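Local structure of LPXTG-motif cell wall anchor domain protein (Mobiluncus mulieris, 5U5O) at residues Val38-Thr43 against Val72-Ala77; Arg34-Glu39 against Val92-Thr97. The protein is part of a giant cell-wall-anchored adhesin, whose Ig-like domains carry intramolecular cross-links and probably help the bacterium attach to surfaces. All coordinates share one frame; numbering follows the deposited sequence. Where two conformers were deposited one is given.

Contact 1. Residues Val38-Thr43 against Val72-Ala77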
loop_
_atom_site.group_PDB
_atom_site.type_symbol
_atom_site.label_atom_id
_atom_site.label_comp_id
_atom_site.label_asym_id
_atom_site.label_seq_id
_atom_site.Cartn_x
_atom_site.Cartn_y
_atom_site.Cartn_z
ATOM N N VAL A 38 -31.303 17.019 9.839
ATOM C CA VAL A 38 -31.845 16.192 10.886
ATOM C C VAL A 38 -32.499 17.083 11.923
ATOM O O VAL A 38 -32.305 18.300 11.932
ATOM C CB VAL A 38 -30.748 15.300 11.537
ATOM C CG1 VAL A 38 -30.420 14.143 10.618
ATOM C CG2 VAL A 38 -29.478 16.077 11.908
ATOM N N GLU A 39 -33.258 16.471 12.818
ATOM C CA GLU A 39 -34.063 17.211 13.780
ATOM C C GLU A 39 -33.358 17.244 15.148
ATOM O O GLU A 39 -33.102 16.200 15.752
ATOM C CB GLU A 39 -35.442 16.564 13.916
ATOM C CG GLU A 39 -36.364 17.303 14.864
ATOM C CD GLU A 39 -37.790 16.747 14.848
ATOM O OE1 GLU A 39 -38.355 16.502 13.751
ATOM O OE2 GLU A 39 -38.352 16.571 15.944
ATOM N N GLU A 40 -33.156 18.450 15.658
ATOM C CA GLU A 40 -32.616 18.619 17.016
ATOM C C GLU A 40 -33.576 17.992 18.013
ATOM O O GLU A 40 -34.797 18.165 17.921
ATOM C CB GLU A 40 -32.387 20.094 17.339
ATOM C CG GLU A 40 -31.293 20.733 16.495
ATOM C CD GLU A 40 -31.073 22.211 16.767
ATOM O OE1 GLU A 40 -31.584 22.765 17.758
ATOM O OE2 GLU A 40 -30.360 22.833 15.960
ATOM N N GLY A 41 -33.013 17.241 18.956
ATOM C CA GLY A 41 -33.767 16.534 19.971
ATOM C C GLY A 41 -34.125 15.099 19.655
ATOM O O GLY A 41 -34.560 14.369 20.541
ATOM N N LYS A 42 -34.012 14.687 18.394
ATOM C CA LYS A 42 -34.234 13.291 18.041
ATOM C C LYS A 42 -32.943 12.488 18.196
ATOM O O LYS A 42 -31.849 13.020 18.005
ATOM C CB LYS A 42 -34.796 13.161 16.617
ATOM C CG LYS A 42 -36.209 13.760 16.474
ATOM C CD LYS A 42 -37.042 13.199 15.325
ATOM C CE LYS A 42 -37.706 11.861 15.664
ATOM N NZ LYS A 42 -38.482 11.291 14.529
ATOM N N THR A 43 -33.125 11.197 18.435
ATOM C CA THR A 43 -32.034 10.255 18.602
ATOM C C THR A 43 -31.985 9.308 17.418
ATOM O O THR A 43 -32.856 8.481 17.244
ATOM C CB THR A 43 -32.145 9.452 19.911
ATOM O OG1 THR A 43 -32.147 10.373 21.000
ATOM C CG2 THR A 43 -30.958 8.473 20.052
ATOM N N VAL A 72 -29.281 14.569 18.434
ATOM C CA VAL A 72 -28.821 15.749 17.737
ATOM C C VAL A 72 -29.098 16.995 18.554
ATOM O O VAL A 72 -30.205 17.148 19.111
ATOM C CB VAL A 72 -29.498 15.826 16.359
ATOM C CG1 VAL A 72 -29.165 17.134 15.649
ATOM C CG2 VAL A 72 -29.044 14.629 15.536
ATOM N N THR A 73 -28.112 17.884 18.636
ATOM C CA THR A 73 -28.240 19.129 19.383
ATOM C C THR A 73 -27.518 20.275 18.665
ATOM O O THR A 73 -26.629 20.047 17.846
ATOM C CB THR A 73 -27.728 18.944 20.827
ATOM O OG1 THR A 73 -28.100 20.084 21.606
ATOM C CG2 THR A 73 -26.217 18.752 20.852
ATOM N N ALA A 74 -27.940 21.504 18.955
ATOM C CA ALA A 74 -27.396 22.699 18.306
ATOM C C ALA A 74 -25.885 22.831 18.390
ATOM O O ALA A 74 -25.259 23.287 17.451
ATOM C CB ALA A 74 -28.063 23.954 18.862
ATOM N N SER A 75 -25.287 22.397 19.498
ATOM C CA SER A 75 -23.831 22.503 19.650
ATOM C C SER A 75 -23.057 21.664 18.628
ATOM O O SER A 75 -21.875 21.897 18.428
ATOM C CB SER A 75 -23.399 22.100 21.057
ATOM O OG SER A 75 -23.617 20.727 21.219
ATOM N N MET A 76 -23.713 20.686 17.995
ATOM C CA MET A 76 -23.094 19.890 16.937
ATOM C C MET A 76 -23.046 20.564 15.573
ATOM O O MET A 76 -22.423 20.046 14.662
ATOM C CB MET A 76 -23.766 18.538 16.795
ATOM C CG MET A 76 -23.677 17.654 18.021
ATOM S SD MET A 76 -24.884 16.327 17.861
ATOM C CE MET A 76 -24.545 15.422 19.355
ATOM N N ALA A 77 -23.721 21.704 15.446
ATOM C CA ALA A 77 -23.851 22.351 14.153
ATOM C C ALA A 77 -22.490 22.837 13.649
ATOM O O ALA A 77 -21.690 23.385 14.405
ATOM C CB ALA A 77 -24.811 23.520 14.247
HETATM O O HOH W 1 -30.501 21.776 20.275
#

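Contact 2. Residues Arg34-Glu39 against Val92-Thr97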
loop_
_atom_site.group_PDB
_atom_site.type_symbol
_atom_site.label_atom_id
_atom_site.label_comp_id
_atom_site.label_asym_id
_atom_site.label_seq_id
_atom_site.Cartn_x
_atom_site.Cartn_y
_atom_site.Cartn_z
ATOM N N ARG A 34 -21.318 13.625 8.975
ATOM C CA ARG A 34 -22.042 14.879 8.720
ATOM C C ARG A 34 -23.525 14.536 8.502
ATOM O O ARG A 34 -23.854 13.794 7.580
ATOM C CB ARG A 34 -21.444 15.559 7.493
ATOM C CG ARG A 34 -19.928 15.718 7.505
ATOM C CD ARG A 34 -19.506 16.985 8.210
ATOM N NE ARG A 34 -19.765 18.192 7.397
ATOM C CZ ARG A 34 -19.437 19.434 7.750
ATOM N NH1 ARG A 34 -18.798 19.646 8.900
ATOM N NH2 ARG A 34 -19.711 20.480 6.968
ATOM N N LEU A 35 -24.351 15.029 9.414
ATOM C CA LEU A 35 -25.789 14.777 9.358
ATOM C C LEU A 35 -26.495 16.002 8.805
ATOM O O LEU A 35 -26.323 17.104 9.296
ATOM C CB LEU A 35 -26.340 14.466 10.723
ATOM C CG LEU A 35 -25.666 13.299 11.457
ATOM C CD1 LEU A 35 -26.267 13.102 12.842
ATOM C CD2 LEU A 35 -25.719 11.993 10.682
ATOM N N TYR A 36 -27.310 15.792 7.754
ATOM C CA TYR A 36 -27.926 16.889 6.960
ATOM C C TYR A 36 -29.421 16.977 7.219
ATOM O O TYR A 36 -30.098 15.970 7.078
ATOM C CB TYR A 36 -27.686 16.672 5.471
ATOM C CG TYR A 36 -26.245 16.437 5.116
ATOM C CD1 TYR A 36 -25.267 17.340 5.506
ATOM C CD2 TYR A 36 -25.875 15.338 4.390
ATOM C CE1 TYR A 36 -23.942 17.142 5.182
ATOM C CE2 TYR A 36 -24.529 15.103 4.078
ATOM C CZ TYR A 36 -23.591 16.037 4.463
ATOM O OH TYR A 36 -22.245 15.819 4.165
ATOM N N ASN A 37 -29.844 18.128 7.722
ATOM C CA ASN A 37 -31.306 18.405 7.853
ATOM C C ASN A 37 -31.990 17.384 8.751
ATOM O O ASN A 37 -33.140 16.989 8.506
ATOM C CB ASN A 37 -31.990 18.552 6.478
ATOM C CG ASN A 37 -31.562 19.803 5.791
ATOM O OD1 ASN A 37 -31.152 20.774 6.418
ATOM N ND2 ASN A 37 -31.767 19.842 4.477
ATOM N N VAL A 38 -31.303 17.019 9.839
ATOM C CA VAL A 38 -31.845 16.192 10.886
ATOM C C VAL A 38 -32.499 17.083 11.923
ATOM O O VAL A 38 -32.305 18.300 11.932
ATOM C CB VAL A 38 -30.748 15.300 11.537
ATOM C CG1 VAL A 38 -30.420 14.143 10.618
ATOM C CG2 VAL A 38 -29.478 16.077 11.908
ATOM N N GLU A 39 -33.258 16.471 12.818
ATOM C CA GLU A 39 -34.063 17.211 13.780
ATOM C C GLU A 39 -33.358 17.244 15.148
ATOM O O GLU A 39 -33.102 16.200 15.752
ATOM C CB GLU A 39 -35.442 16.564 13.916
ATOM C CG GLU A 39 -36.364 17.303 14.864
ATOM C CD GLU A 39 -37.790 16.747 14.848
ATOM O OE1 GLU A 39 -38.355 16.502 13.751
ATOM O OE2 GLU A 39 -38.352 16.571 15.944
ATOM N N VAL A 92 -28.866 24.119 3.918
ATOM C CA VAL A 92 -28.705 22.846 4.623
ATOM C C VAL A 92 -28.123 23.034 6.027
ATOM O O VAL A 92 -27.199 23.821 6.211
ATOM C CB VAL A 92 -27.869 21.832 3.801
ATOM C CG1 VAL A 92 -26.426 22.279 3.614
ATOM C CG2 VAL A 92 -27.922 20.445 4.413
ATOM N N LYS A 93 -28.720 22.349 6.990
ATOM C CA LYS A 93 -28.256 22.369 8.367
ATOM C C LYS A 93 -27.421 21.116 8.563
ATOM O O LYS A 93 -27.875 20.000 8.379
ATOM C CB LYS A 93 -29.418 22.431 9.352
ATOM C CG LYS A 93 -30.161 23.764 9.258
ATOM C CD LYS A 93 -31.372 23.823 10.178
ATOM C CE LYS A 93 -32.238 25.043 9.903
ATOM N NZ LYS A 93 -31.586 26.314 10.312
ATOM N N VAL A 94 -26.157 21.318 8.978
ATOM C CA VAL A 94 -25.155 20.232 9.125
ATOM C C VAL A 94 -24.770 20.074 10.586
ATOM O O VAL A 94 -24.474 21.058 11.232
ATOM C CB VAL A 94 -23.908 20.483 8.275
ATOM C CG1 VAL A 94 -22.979 19.274 8.324
ATOM C CG2 VAL A 94 -24.273 20.815 6.840
ATOM N N TYR A 95 -24.912 18.852 11.064
ATOM C CA TYR A 95 -24.515 18.495 12.418
ATOM C C TYR A 95 -23.438 17.423 12.345
ATOM O O TYR A 95 -23.601 16.415 11.664
ATOM C CB TYR A 95 -25.698 17.983 13.203
ATOM C CG TYR A 95 -26.811 18.996 13.304
ATOM C CD1 TYR A 95 -27.748 19.144 12.279
ATOM C CD2 TYR A 95 -26.926 19.834 14.412
ATOM C CE1 TYR A 95 -28.763 20.080 12.371
ATOM C CE2 TYR A 95 -27.962 20.769 14.498
ATOM C CZ TYR A 95 -28.873 20.886 13.467
ATOM O OH TYR A 95 -29.876 21.817 13.562
ATOM N N GLU A 96 -22.342 17.614 13.097
ATOM C CA GLU A 96 -21.161 16.755 12.976
ATOM C C GLU A 96 -20.933 15.925 14.225
ATOM O O GLU A 96 -21.077 16.413 15.337
ATOM C CB GLU A 96 -19.955 17.607 12.674
ATOM C CG GLU A 96 -18.703 16.808 12.341
ATOM C CD GLU A 96 -17.546 17.697 11.967
ATOM O OE1 GLU A 96 -17.422 18.074 10.788
ATOM O OE2 GLU A 96 -16.681 17.953 12.833
ATOM N N THR A 97 -20.617 14.656 14.001
ATOM C CA THR A 97 -20.120 13.790 15.076
ATOM C C THR A 97 -19.050 12.903 14.462
ATOM O O THR A 97 -18.623 13.139 13.335
ATOM C CB THR A 97 -21.278 12.997 15.706
ATOM O OG1 THR A 97 -20.787 12.290 16.852
ATOM C CG2 THR A 97 -21.926 12.032 14.738
#

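Contact 1. Residues Val38-Thr43 against Val72-Ala77
Val72 presses its isopropyl group into the bend made by Val38-Thr43, and its backbone is held through both its N and its O. Gly41 N donates to Val72 O over 2.8 Å, almost straight at 174° but tilted from the carbonyl plane, while Val72 N returns a bond of 3.0 Å to Lys42 O. With CG1 anti to the backbone N (chi1 174°), Val72 holds both methyls against Val38; Val38 CG2 touches Val72 CG1 at 3.9 Å, the two side chains crossing at about a right angle. Val72 CB sits 3.7 Å from Glu39 O, the carbonyl that also accepts Lys42 N to close a type II turn from Glu39 to Lys42. Gly41 occupies the turn position with positive phi (93°), a backbone shape at which a CB would be jammed against the carbonyl O of Glu40. Glu40 runs extended beyond CG across the start of the 3-10 turn at Ala74-Met76. Its OE2, whose hydrogen-bond partner is Tyr95, lies 3.9 Å from Ala74 CB, while a water donates to Glu40 OE1 and accepts from Ala74 N. Two backbone bonds thus fix the Val72 peptide groups against the turn, and the Glu40 carboxylate adds a water-mediated polar link between these interstrand loops of the T-Q ester bond domain.

Contact 2. Residues Arg34-Glu39 against Val92-Thr97
Arg34 and Glu96 form a salt bridge beside Val94, and the arginine chain folds round that valine to reach it. Arg34 CB starts 4.1 Å from Val94 CG1; bends at chi2 (-86°) and chi3 (-74°) then bring CD to 3.5 Å from Glu96 OE1, and NE and CZ to 3.5 and 3.6 Å from Val94 CG1. This methyl lies against one face of the guanidinium, offset toward its rim, and at the edge NH1 donates to Glu96 OE1 over 2.8 Å. That oxygen is met on its anti side but well out of the carboxylate plane, although it lies close to the guanidinium plane; the two planar groups are 49° apart. NH2 turns to Glu84 and the carbonyl of Pro79. The backbones pair as neighbouring antiparallel strands, 26-36 and 94-104, in one sheet of the Ig-like domain: Leu35 and Tyr95 make a hydrogen-bonded pair, flanked by the non-hydrogen-bonded pairs Arg34-Glu96 and Tyr36-Val94. Val94 CG2 meets the edge of the Tyr36 ring, 3.9 Å from CD1, and the phenol continues to Glu84. Past the strand end, Asn37 takes up a positive phi and extends the pairing: its N donates to Lys93 O, and its OD1 receives Lys93 N at 3.0 Å, nearly straight but tilted out of the amide carbonyl plane. Tyr95 points with Leu35 to the other face of the sheet from Arg34, and there its CD1 is approached obliquely by Val38 CG2 at 3.5 Å.

Contacts 1 and 2 share Val38 and Glu39, and their centres lie about 8 Å apart at one end of the T-Q ester bond domain. Along the chain, strand 26-36 comes first and runs into the loop 38-43, followed by loop 72-77 and then segment 92-97. The Tyr95 ring joins the two: its OH hydrogen-bonds to Glu40 OE2 at 2.6 Å, and its CD2 packs 3.7 Å from Val72 CG1. Backbone pairing between Met76 and Glu96 places loop 72-77 beside strand 94-104. Since the loops also lead to and from strands 43-52 and 64-71 of a second sheet, the contacts together probably help to hold the two sheets together at this end.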